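Local coordinates for protein leucine aminopeptidase (Legionella pneumophila, PDB 5GNE) that probably acts as a zinc-dependent aminopeptidase, removing residues from the amino terminus of peptides, at residues N43-N46 against T47-M51; S104-E107 against Q108-P111; T68-R71 against F72-S75; T133-E136 against A137-F141. All coordinates share one frame; numbering follows the deposited sequence.

Interaction 1: N43-N46 against T47-M51; sequences NITN and TLQKM
Gln49 meets Thr45 through the aliphatic root of its side chain, and neither face of its flat carboxamide is laid against the preceding helical turn. The methylene CG of Gln49 rests 3.5 Å from Thr45 O. Beyond it the chain bends at chi2 (-38°), and the amide stands clear of residues 43-46. On another side of the helix Ile44 and Leu48 run side by side and point the same way, with Ile44 CG2 3.9 Å from Leu48 CD1; Leu16 and Leu20 of helix 14-20 close over Leu48.

Beneath these side chains runs regular alpha-helical bonding: Leu48 N to Ile44 O (2.9 Å, 175° at the hydrogen), Gln49 N to Thr45 O (3.0 Å) and Lys50 N to Asn46 O (2.9 Å). Asn43 O accepts from Thr47 N at 3.2 Å and, weakly, from the hydroxyl Thr47 OG1 at 3.3 Å; Asn46 N adds a further weak bond. With OG1 beside its own backbone N (chi1 -52°), Thr47 turns its hydroxyl back toward that carbonyl. Thr45 OG1 is bonded instead to Asp41 O at the helix start.

The chemistry therefore splits by side: apolar contact toward helix 14-20, which the Cys15-Cys55 disulfide also ties to this helix, and the polar side chain of Gln49, about 5 Å from those of the zinc ligands Glu239 and His344. The glutamine thus reaches the edge of the metal site, and this helix might take part in autoinhibition.

Interaction 2: S104-E107 against Q108-P111; sequences SLFE and QIDP
Ile109 N donates to Phe106 O at 2.9 Å, a bond nearly straight at the hydrogen (167°) that closes a type I beta turn from Phe106 to Ile109, between helices 99-106 and 111-123. Just before it, Gln108 N reaches Leu105 O at 3.0 Å. Both donors stand well above the planes of the carbonyls they meet, off the lone pairs, in keeping with i to i+3 bonding.

The side chains fold back over carbonyls of the preceding turn. Ile109 sets CG1 3.4 Å from Phe106 O, because CG1 lies beside its own backbone N (chi1 -66°). From there CD1 approaches the Phe106 ring obliquely, 4.5 Å from Phe106 CD1, a loose apolar touch. Gln108 places its methylene CG 3.4 Å from Ser104 O, then bends at chi2. Lys363 of helix 355-373 touches both Phe106 and Ile109, while Leu105 packs on Val218 of helix 202-221 and Val370 of helix 355-373. Farther on, Asp110 is the N-cap of helix 111-123, its OD1 weakly bonded to Ala112 N.

Backbone hydrogen bonds thus do most of the holding within this turn, with hydrocarbon against carbonyl oxygen as filler; a weak bond from Arg217 to Gln108 O, then one from Asp110 N to Glu214, link it to helix 202-221.

Interaction 3: T68-R71 against F72-S75; sequences TSNR and FLDS
Arg71 and Phe72, neighbours in sequence, lie side by side and point the same way, a pairing of alkyl chain and guanidinium with an aromatic ring. Arg71 CG sits over the ring face in a CH-pi contact, 3.8 Å from the centroid of the Phe72 ring and 14° off its normal. Farther out, Phe72 CZ comes over the centre of the guanidinium, 3.7 Å from Arg71 CZ, with the two planes inclined by 33°. Arg71 holds CG between its backbone N and carbonyl carbon (chi1 65°) and then extends to NE, which carries the chain along the ring.

Leu73 turns to the other partner, Thr68: its CD2 meets Thr68 CG2 at 3.5 Å, the two side chains crossing at a slant. Leu73 CG also rests 3.5 Å from Ser69 O.

What sets these groups is a short 3-10 turn. Phe72 N bonds to Ser69 O (3.0 Å) and Leu73 N to Asn70 O (3.0 Å), while Ser69 OG takes a weak bond from Arg71 N. In the next shell Arg9 grips the loop twice, at Thr68 O and at Asn70 OD1, and Thr68 OG1 bonds to Ile65 O.

Asp74 follows as the centre of an inverse gamma turn and the N-cap of helix 75-81, its OD1 bonded to Lys77 N. The loop thus joins helices 62-65 and 75-81 at the surface, held to strand 8-13 by Arg9 and touching strand 25-29 through Asn70 and Ser75.

Interaction 4: T133-E136 against A137-F141; sequences TGVE and AAQWF
Residues 133-141 form successive turns near the start of helix 132-151, a long helix packed beside the mixed sheet of the M28 peptidase fold; the contact is one of local i to i+4 packing. Its side-chain part is carried by Val135 and Gln139, which lie aslant to one another. Val135 CG1, anti to the backbone N (chi1 171°), meets the amide carbon Gln139 CD at 3.9 Å. The Gln139 chain, extended beyond CG, leans back over the previous turn, its methylene CG 3.4 Å from Val135 O and its OE1 3.8 Å from Glu136 CA. The glutamine thus uses its methylenes and carboxamide against hydrocarbon and a carbonyl oxygen.

The backbone bonds are firm where they form: Ala137 N to Thr133 O at 2.9 Å, Gln139 N to Val135 O at 3.0 Å, and Trp140 N to Glu136 O at 2.7 Å, the last nearly straight (171°). Gly134 O accepts from Gln170 NE2. Glu136 OE2 forms a salt bridge with Arg132, and Thr133 OG1 bonds to Asn126 O and Ser131 OG.

Several elements surround the helix, and Phe141 and Trp140 each bridge two of them. Ala138 and Phe141 press on Val173 of strand 170-177, Phe141 and Trp140 both reach Leu213 of helix 202-221, and Trp140 stacks on His120 of helix 111-123. Ala137 touches Ile192, and its side chain lies about 10 Å from that of the zinc ligand His191, at the end of strand 185-191.

Overall arrangement
Interactions 1 and 4 are turns of regular helices and are partly buried; interactions 2 and 3 are surface turns that lead into the helices 111-123 and 75-81, each capped by an aspartate. Interactions 1 and 2 lie on opposite sides of the chain's centre, their centres about 42 Å apart, and so do 2 and 3, at about 51 Å. Interactions 2 and 4 share a neighbour in helix 202-221. None of the four touches another. In the helices, i to i+4 backbone bonds dominate, with interaction 1 nearer the zinc-binding side chains; in the surface turns i to i+3 bonds take over, and interaction 3 alone adds an arginine-aromatic pairing.

Interaction 1: N43-N46 against T47-M51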
loop_
_atom_site.group_PDB
_atom_site.type_symbol
_atom_site.label_atom_id
_atom_site.label_comp_id
_atom_site.label_asym_id
_atom_site.label_seq_id
_atom_site.Cartn_x
_atom_site.Cartn_y
_atom_site.Cartn_z
ATOM N N ASN A 43 -17.093 1.153 -18.832
ATOM C CA ASN A 43 -16.459 1.042 -20.143
ATOM C C ASN A 43 -15.004 1.521 -20.063
ATOM O O ASN A 43 -14.064 0.811 -20.457
ATOM C CB ASN A 43 -17.210 1.855 -21.192
ATOM C CG ASN A 43 -18.441 1.138 -21.710
ATOM O OD1 ASN A 43 -18.367 -0.018 -22.144
ATOM N ND2 ASN A 43 -19.587 1.816 -21.663
ATOM N N ILE A 44 -14.822 2.716 -19.502
ATOM C CA ILE A 44 -13.492 3.315 -19.401
ATOM C C ILE A 44 -12.648 2.539 -18.392
ATOM O O ILE A 44 -11.457 2.347 -18.608
ATOM C CB ILE A 44 -13.568 4.809 -19.031
ATOM C CG1 ILE A 44 -13.792 5.643 -20.293
ATOM C CG2 ILE A 44 -12.282 5.269 -18.346
ATOM C CD1 ILE A 44 -14.904 6.650 -20.160
ATOM N N THR A 45 -13.263 2.091 -17.298
ATOM C CA THR A 45 -12.575 1.210 -16.350
ATOM C C THR A 45 -11.952 0.020 -17.076
ATOM O O THR A 45 -10.805 -0.345 -16.809
ATOM C CB THR A 45 -13.510 0.701 -15.237
ATOM O OG1 THR A 45 -13.965 1.804 -14.435
ATOM C CG2 THR A 45 -12.774 -0.293 -14.324
ATOM N N ASN A 46 -12.689 -0.572 -18.012
ATOM C CA ASN A 46 -12.194 -1.750 -18.719
ATOM C C ASN A 46 -11.010 -1.427 -19.605
ATOM O O ASN A 46 -10.098 -2.246 -19.754
ATOM C CB ASN A 46 -13.303 -2.401 -19.542
ATOM C CG ASN A 46 -14.284 -3.182 -18.678
ATOM O OD1 ASN A 46 -15.495 -2.987 -18.761
ATOM N ND2 ASN A 46 -13.758 -4.056 -17.827
ATOM N N THR A 47 -11.041 -0.247 -20.221
ATOM C CA THR A 47 -9.926 0.188 -21.050
ATOM C C THR A 47 -8.692 0.357 -20.181
ATOM O O THR A 47 -7.606 -0.128 -20.494
ATOM C CB THR A 47 -10.217 1.512 -21.758
ATOM O OG1 THR A 47 -11.465 1.410 -22.456
ATOM C CG2 THR A 47 -9.093 1.849 -22.744
ATOM N N LEU A 48 -8.869 1.056 -19.075
ATOM C CA LEU A 48 -7.775 1.249 -18.144
ATOM C C LEU A 48 -7.169 -0.082 -17.751
ATOM O O LEU A 48 -5.953 -0.251 -17.780
ATOM C CB LEU A 48 -8.253 1.999 -16.905
ATOM C CG LEU A 48 -8.641 3.449 -17.226
ATOM C CD1 LEU A 48 -9.408 4.091 -16.071
ATOM C CD2 LEU A 48 -7.408 4.267 -17.600
ATOM N N GLN A 49 -8.014 -1.068 -17.476
ATOM C CA GLN A 49 -7.500 -2.329 -16.964
ATOM C C GLN A 49 -6.779 -3.074 -18.056
ATOM O O GLN A 49 -5.749 -3.689 -17.840
ATOM C CB GLN A 49 -8.642 -3.193 -16.407
ATOM C CG GLN A 49 -9.125 -2.798 -15.024
ATOM C CD GLN A 49 -8.006 -2.357 -14.098
ATOM O OE1 GLN A 49 -7.044 -3.087 -13.866
ATOM N NE2 GLN A 49 -8.130 -1.146 -13.564
ATOM N N LYS A 50 -7.332 -3.014 -19.249
ATOM C CA LYS A 50 -6.780 -3.745 -20.373
ATOM C C LYS A 50 -5.452 -3.151 -20.868
ATOM O O LYS A 50 -4.571 -3.891 -21.311
ATOM C CB LYS A 50 -7.838 -3.765 -21.482
ATOM C CG LYS A 50 -7.537 -4.566 -22.729
ATOM C CD LYS A 50 -8.761 -4.466 -23.657
ATOM C CE LYS A 50 -8.390 -4.459 -25.138
ATOM N NZ LYS A 50 -9.542 -4.059 -25.999
ATOM N N MET A 51 -5.287 -1.828 -20.757
ATOM C CA MET A 51 -4.062 -1.178 -21.218
ATOM C C MET A 51 -2.988 -1.097 -20.141
ATOM O O MET A 51 -1.841 -0.760 -20.434
ATOM C CB MET A 51 -4.366 0.225 -21.746
ATOM C CG MET A 51 -5.282 0.234 -22.986
ATOM S SD MET A 51 -4.704 -0.839 -24.334
ATOM C CE MET A 51 -3.138 -0.071 -24.690
#

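Interaction 2: S104-E107 against Q108-P111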
loop_
_atom_site.group_PDB
_atom_site.type_symbol
_atom_site.label_atom_id
_atom_site.label_comp_id
_atom_site.label_asym_id
_atom_site.label_seq_id
_atom_site.Cartn_x
_atom_site.Cartn_y
_atom_site.Cartn_z
ATOM N N SER A 104 13.134 -11.900 19.399
ATOM C CA SER A 104 11.981 -12.090 20.289
ATOM C C SER A 104 10.703 -11.936 19.504
ATOM O O SER A 104 9.778 -12.721 19.678
ATOM C CB SER A 104 11.987 -11.125 21.469
ATOM O OG SER A 104 13.103 -11.368 22.291
ATOM N N LEU A 105 10.645 -10.924 18.639
ATOM C CA LEU A 105 9.416 -10.694 17.884
ATOM C C LEU A 105 9.186 -11.782 16.850
ATOM O O LEU A 105 8.035 -12.190 16.653
ATOM C CB LEU A 105 9.406 -9.308 17.231
ATOM C CG LEU A 105 9.438 -8.180 18.272
ATOM C CD1 LEU A 105 8.851 -6.945 17.679
ATOM C CD2 LEU A 105 8.622 -8.542 19.512
ATOM N N PHE A 106 10.245 -12.232 16.172
ATOM C CA PHE A 106 10.120 -13.356 15.212
ATOM C C PHE A 106 9.456 -14.568 15.866
ATOM O O PHE A 106 8.511 -15.127 15.332
ATOM C CB PHE A 106 11.477 -13.779 14.635
ATOM C CG PHE A 106 12.026 -12.825 13.603
ATOM C CD1 PHE A 106 11.457 -11.551 13.437
ATOM C CD2 PHE A 106 13.090 -13.202 12.777
ATOM C CE1 PHE A 106 11.949 -10.661 12.491
ATOM C CE2 PHE A 106 13.600 -12.321 11.809
ATOM C CZ PHE A 106 13.022 -11.042 11.661
ATOM N N GLU A 107 9.934 -14.937 17.052
ATOM C CA GLU A 107 9.432 -16.116 17.766
ATOM C C GLU A 107 7.948 -16.025 18.125
ATOM O O GLU A 107 7.338 -17.017 18.503
ATOM C CB GLU A 107 10.259 -16.354 19.038
ATOM C CG GLU A 107 11.676 -16.827 18.763
ATOM C CD GLU A 107 12.561 -16.800 20.003
ATOM O OE1 GLU A 107 12.232 -17.495 20.990
ATOM O OE2 GLU A 107 13.597 -16.094 19.983
ATOM N N GLN A 108 7.364 -14.839 17.999
ATOM C CA GLN A 108 5.944 -14.685 18.262
ATOM C C GLN A 108 5.088 -14.668 17.002
ATOM O O GLN A 108 3.869 -14.568 17.085
ATOM C CB GLN A 108 5.705 -13.419 19.065
ATOM C CG GLN A 108 6.469 -13.414 20.354
ATOM C CD GLN A 108 5.734 -12.674 21.441
ATOM O OE1 GLN A 108 5.831 -11.449 21.549
ATOM N NE2 GLN A 108 4.961 -13.411 22.242
ATOM N N ILE A 109 5.704 -14.781 15.833
ATOM C CA ILE A 109 4.909 -14.834 14.618
ATOM C C ILE A 109 4.085 -16.098 14.599
ATOM O O ILE A 109 4.629 -17.197 14.723
ATOM C CB ILE A 109 5.748 -14.808 13.346
ATOM C CG1 ILE A 109 6.457 -13.456 13.200
ATOM C CG2 ILE A 109 4.866 -15.096 12.137
ATOM C CD1 ILE A 109 7.613 -13.495 12.182
ATOM N N ASP A 110 2.773 -15.920 14.483
ATOM C CA ASP A 110 1.824 -17.015 14.410
ATOM C C ASP A 110 1.279 -17.177 12.981
ATOM O O ASP A 110 0.289 -16.544 12.607
ATOM C CB ASP A 110 0.686 -16.785 15.416
ATOM C CG ASP A 110 -0.275 -17.971 15.506
ATOM O OD1 ASP A 110 -0.122 -18.937 14.728
ATOM O OD2 ASP A 110 -1.180 -17.949 16.371
ATOM N N PRO A 111 1.927 -18.026 12.171
ATOM C CA PRO A 111 1.528 -18.279 10.780
ATOM C C PRO A 111 0.047 -18.646 10.583
ATOM O O PRO A 111 -0.554 -18.301 9.559
ATOM C CB PRO A 111 2.428 -19.447 10.375
ATOM C CG PRO A 111 3.632 -19.280 11.199
ATOM C CD PRO A 111 3.139 -18.774 12.532
#

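Interaction 3: T68-R71 against F72-S75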
loop_
_atom_site.group_PDB
_atom_site.type_symbol
_atom_site.label_atom_id
_atom_site.label_comp_id
_atom_site.label_asym_id
_atom_site.label_seq_id
_atom_site.Cartn_x
_atom_site.Cartn_y
_atom_site.Cartn_z
ATOM N N THR A 68 -10.878 22.006 -6.791
ATOM C CA THR A 68 -10.352 23.266 -7.312
ATOM C C THR A 68 -10.529 23.316 -8.813
ATOM O O THR A 68 -10.192 22.355 -9.541
ATOM C CB THR A 68 -8.881 23.454 -6.982
ATOM O OG1 THR A 68 -8.726 23.413 -5.560
ATOM C CG2 THR A 68 -8.379 24.807 -7.498
ATOM N N SER A 69 -11.097 24.418 -9.258
ATOM C CA SER A 69 -11.397 24.659 -10.645
ATOM C C SER A 69 -10.128 24.700 -11.465
ATOM O O SER A 69 -9.119 25.206 -10.990
ATOM C CB SER A 69 -12.172 25.965 -10.761
ATOM O OG SER A 69 -12.287 26.346 -12.111
ATOM N N ASN A 70 -10.182 24.168 -12.687
ATOM C CA ASN A 70 -9.038 24.230 -13.587
ATOM C C ASN A 70 -8.509 25.661 -13.792
ATOM O O ASN A 70 -7.313 25.858 -13.909
ATOM C CB ASN A 70 -9.372 23.591 -14.953
ATOM C CG ASN A 70 -9.604 22.056 -14.872
ATOM O OD1 ASN A 70 -9.002 21.365 -14.062
ATOM N ND2 ASN A 70 -10.441 21.536 -15.754
ATOM N N ARG A 71 -9.390 26.664 -13.833
ATOM C CA ARG A 71 -8.924 28.047 -14.046
ATOM C C ARG A 71 -7.902 28.478 -12.999
ATOM O O ARG A 71 -7.080 29.343 -13.271
ATOM C CB ARG A 71 -10.077 29.050 -14.139
ATOM C CG ARG A 71 -10.929 29.255 -12.921
ATOM C CD ARG A 71 -12.292 29.787 -13.364
ATOM N NE ARG A 71 -13.301 29.687 -12.314
ATOM C CZ ARG A 71 -13.844 30.734 -11.708
ATOM N NH1 ARG A 71 -13.502 31.964 -12.064
ATOM N NH2 ARG A 71 -14.747 30.549 -10.761
ATOM N N PHE A 72 -7.973 27.912 -11.797
ATOM C CA PHE A 72 -7.045 28.313 -10.740
ATOM C C PHE A 72 -5.846 27.386 -10.539
ATOM O O PHE A 72 -5.022 27.635 -9.649
ATOM C CB PHE A 72 -7.784 28.455 -9.417
ATOM C CG PHE A 72 -8.879 29.484 -9.446
ATOM C CD1 PHE A 72 -8.735 30.638 -10.199
ATOM C CD2 PHE A 72 -10.049 29.305 -8.712
ATOM C CE1 PHE A 72 -9.752 31.618 -10.221
ATOM C CE2 PHE A 72 -11.060 30.273 -8.734
ATOM C CZ PHE A 72 -10.902 31.431 -9.492
ATOM N N LEU A 73 -5.732 26.344 -11.361
ATOM C CA LEU A 73 -4.655 25.382 -11.194
ATOM C C LEU A 73 -3.486 25.711 -12.097
ATOM O O LEU A 73 -3.662 26.078 -13.247
ATOM C CB LEU A 73 -5.115 23.939 -11.507
ATOM C CG LEU A 73 -6.164 23.358 -10.555
ATOM C CD1 LEU A 73 -6.574 21.959 -10.986
ATOM C CD2 LEU A 73 -5.654 23.338 -9.131
ATOM N N ASP A 74 -2.280 25.565 -11.568
ATOM C CA ASP A 74 -1.111 25.536 -12.423
ATOM C C ASP A 74 -0.972 24.078 -12.925
ATOM O O ASP A 74 -0.233 23.270 -12.368
ATOM C CB ASP A 74 0.116 26.025 -11.667
ATOM C CG ASP A 74 1.355 26.116 -12.545
ATOM O OD1 ASP A 74 1.340 25.633 -13.703
ATOM O OD2 ASP A 74 2.348 26.702 -12.064
ATOM N N SER A 75 -1.745 23.749 -13.953
ATOM C CA SER A 75 -1.813 22.395 -14.466
ATOM C C SER A 75 -0.472 21.804 -14.859
ATOM O O SER A 75 -0.244 20.605 -14.648
ATOM C CB SER A 75 -2.736 22.326 -15.662
ATOM O OG SER A 75 -4.046 22.118 -15.217
#

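Interaction 4: T133-E136 against A137-F141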
loop_
_atom_site.group_PDB
_atom_site.type_symbol
_atom_site.label_atom_id
_atom_site.label_comp_id
_atom_site.label_asym_id
_atom_site.label_seq_id
_atom_site.Cartn_x
_atom_site.Cartn_y
_atom_site.Cartn_z
ATOM N N THR A 133 -19.586 -5.247 0.314
ATOM C CA THR A 133 -18.539 -6.101 0.856
ATOM C C THR A 133 -17.236 -5.341 1.000
ATOM O O THR A 133 -16.545 -5.491 2.000
ATOM C CB THR A 133 -18.299 -7.344 -0.008
ATOM O OG1 THR A 133 -18.277 -6.972 -1.393
ATOM C CG2 THR A 133 -19.398 -8.360 0.216
ATOM N N GLY A 134 -16.917 -4.506 0.013
ATOM C CA GLY A 134 -15.758 -3.634 0.091
ATOM C C GLY A 134 -15.766 -2.751 1.329
ATOM O O GLY A 134 -14.732 -2.531 1.948
ATOM N N VAL A 135 -16.942 -2.265 1.707
ATOM C CA VAL A 135 -17.097 -1.476 2.923
ATOM C C VAL A 135 -16.905 -2.350 4.166
ATOM O O VAL A 135 -16.234 -1.953 5.118
ATOM C CB VAL A 135 -18.483 -0.785 2.961
ATOM C CG1 VAL A 135 -18.745 -0.150 4.323
ATOM C CG2 VAL A 135 -18.598 0.232 1.816
ATOM N N GLU A 136 -17.494 -3.536 4.163
ATOM C CA GLU A 136 -17.337 -4.453 5.282
ATOM C C GLU A 136 -15.891 -4.772 5.555
ATOM O O GLU A 136 -15.463 -4.784 6.719
ATOM C CB GLU A 136 -18.100 -5.753 5.025
ATOM C CG GLU A 136 -19.572 -5.594 5.194
ATOM C CD GLU A 136 -20.393 -6.702 4.568
ATOM O OE1 GLU A 136 -19.796 -7.677 4.075
ATOM O OE2 GLU A 136 -21.642 -6.597 4.575
ATOM N N ALA A 137 -15.126 -4.988 4.486
ATOM C CA ALA A 137 -13.732 -5.362 4.664
ATOM C C ALA A 137 -13.014 -4.277 5.464
ATOM O O ALA A 137 -12.285 -4.574 6.423
ATOM C CB ALA A 137 -13.064 -5.617 3.327
ATOM N N ALA A 138 -13.304 -3.025 5.141
ATOM C CA ALA A 138 -12.676 -1.912 5.834
ATOM C C ALA A 138 -13.121 -1.901 7.289
ATOM O O ALA A 138 -12.298 -1.777 8.192
ATOM C CB ALA A 138 -13.004 -0.597 5.152
ATOM N N GLN A 139 -14.422 -2.046 7.519
ATOM C CA GLN A 139 -14.936 -2.058 8.892
ATOM C C GLN A 139 -14.357 -3.202 9.692
ATOM O O GLN A 139 -14.007 -3.042 10.859
ATOM C CB GLN A 139 -16.464 -2.119 8.914
ATOM C CG GLN A 139 -17.082 -0.899 8.291
ATOM C CD GLN A 139 -18.561 -1.022 8.090
ATOM O OE1 GLN A 139 -19.072 -2.091 7.760
ATOM N NE2 GLN A 139 -19.271 0.081 8.286
ATOM N N TRP A 140 -14.284 -4.362 9.061
ATOM C CA TRP A 140 -13.650 -5.530 9.656
ATOM C C TRP A 140 -12.230 -5.221 10.161
ATOM O O TRP A 140 -11.879 -5.495 11.310
ATOM C CB TRP A 140 -13.640 -6.676 8.648
ATOM C CG TRP A 140 -13.123 -7.943 9.212
ATOM C CD1 TRP A 140 -13.814 -8.843 9.976
ATOM C CD2 TRP A 140 -11.807 -8.478 9.051
ATOM N NE1 TRP A 140 -13.008 -9.899 10.303
ATOM C CE2 TRP A 140 -11.767 -9.701 9.757
ATOM C CE3 TRP A 140 -10.655 -8.043 8.381
ATOM C CZ2 TRP A 140 -10.624 -10.500 9.812
ATOM C CZ3 TRP A 140 -9.511 -8.833 8.443
ATOM C CH2 TRP A 140 -9.504 -10.047 9.157
ATOM N N PHE A 141 -11.420 -4.652 9.281
ATOM C CA PHE A 141 -10.040 -4.349 9.594
ATOM C C PHE A 141 -9.938 -3.474 10.827
ATOM O O PHE A 141 -9.158 -3.764 11.737
ATOM C CB PHE A 141 -9.376 -3.651 8.399
ATOM C CG PHE A 141 -7.956 -3.238 8.641
ATOM C CD1 PHE A 141 -7.667 -1.984 9.167
ATOM C CD2 PHE A 141 -6.915 -4.088 8.312
ATOM C CE1 PHE A 141 -6.364 -1.587 9.393
ATOM C CE2 PHE A 141 -5.600 -3.712 8.510
ATOM C CZ PHE A 141 -5.317 -2.449 9.060
#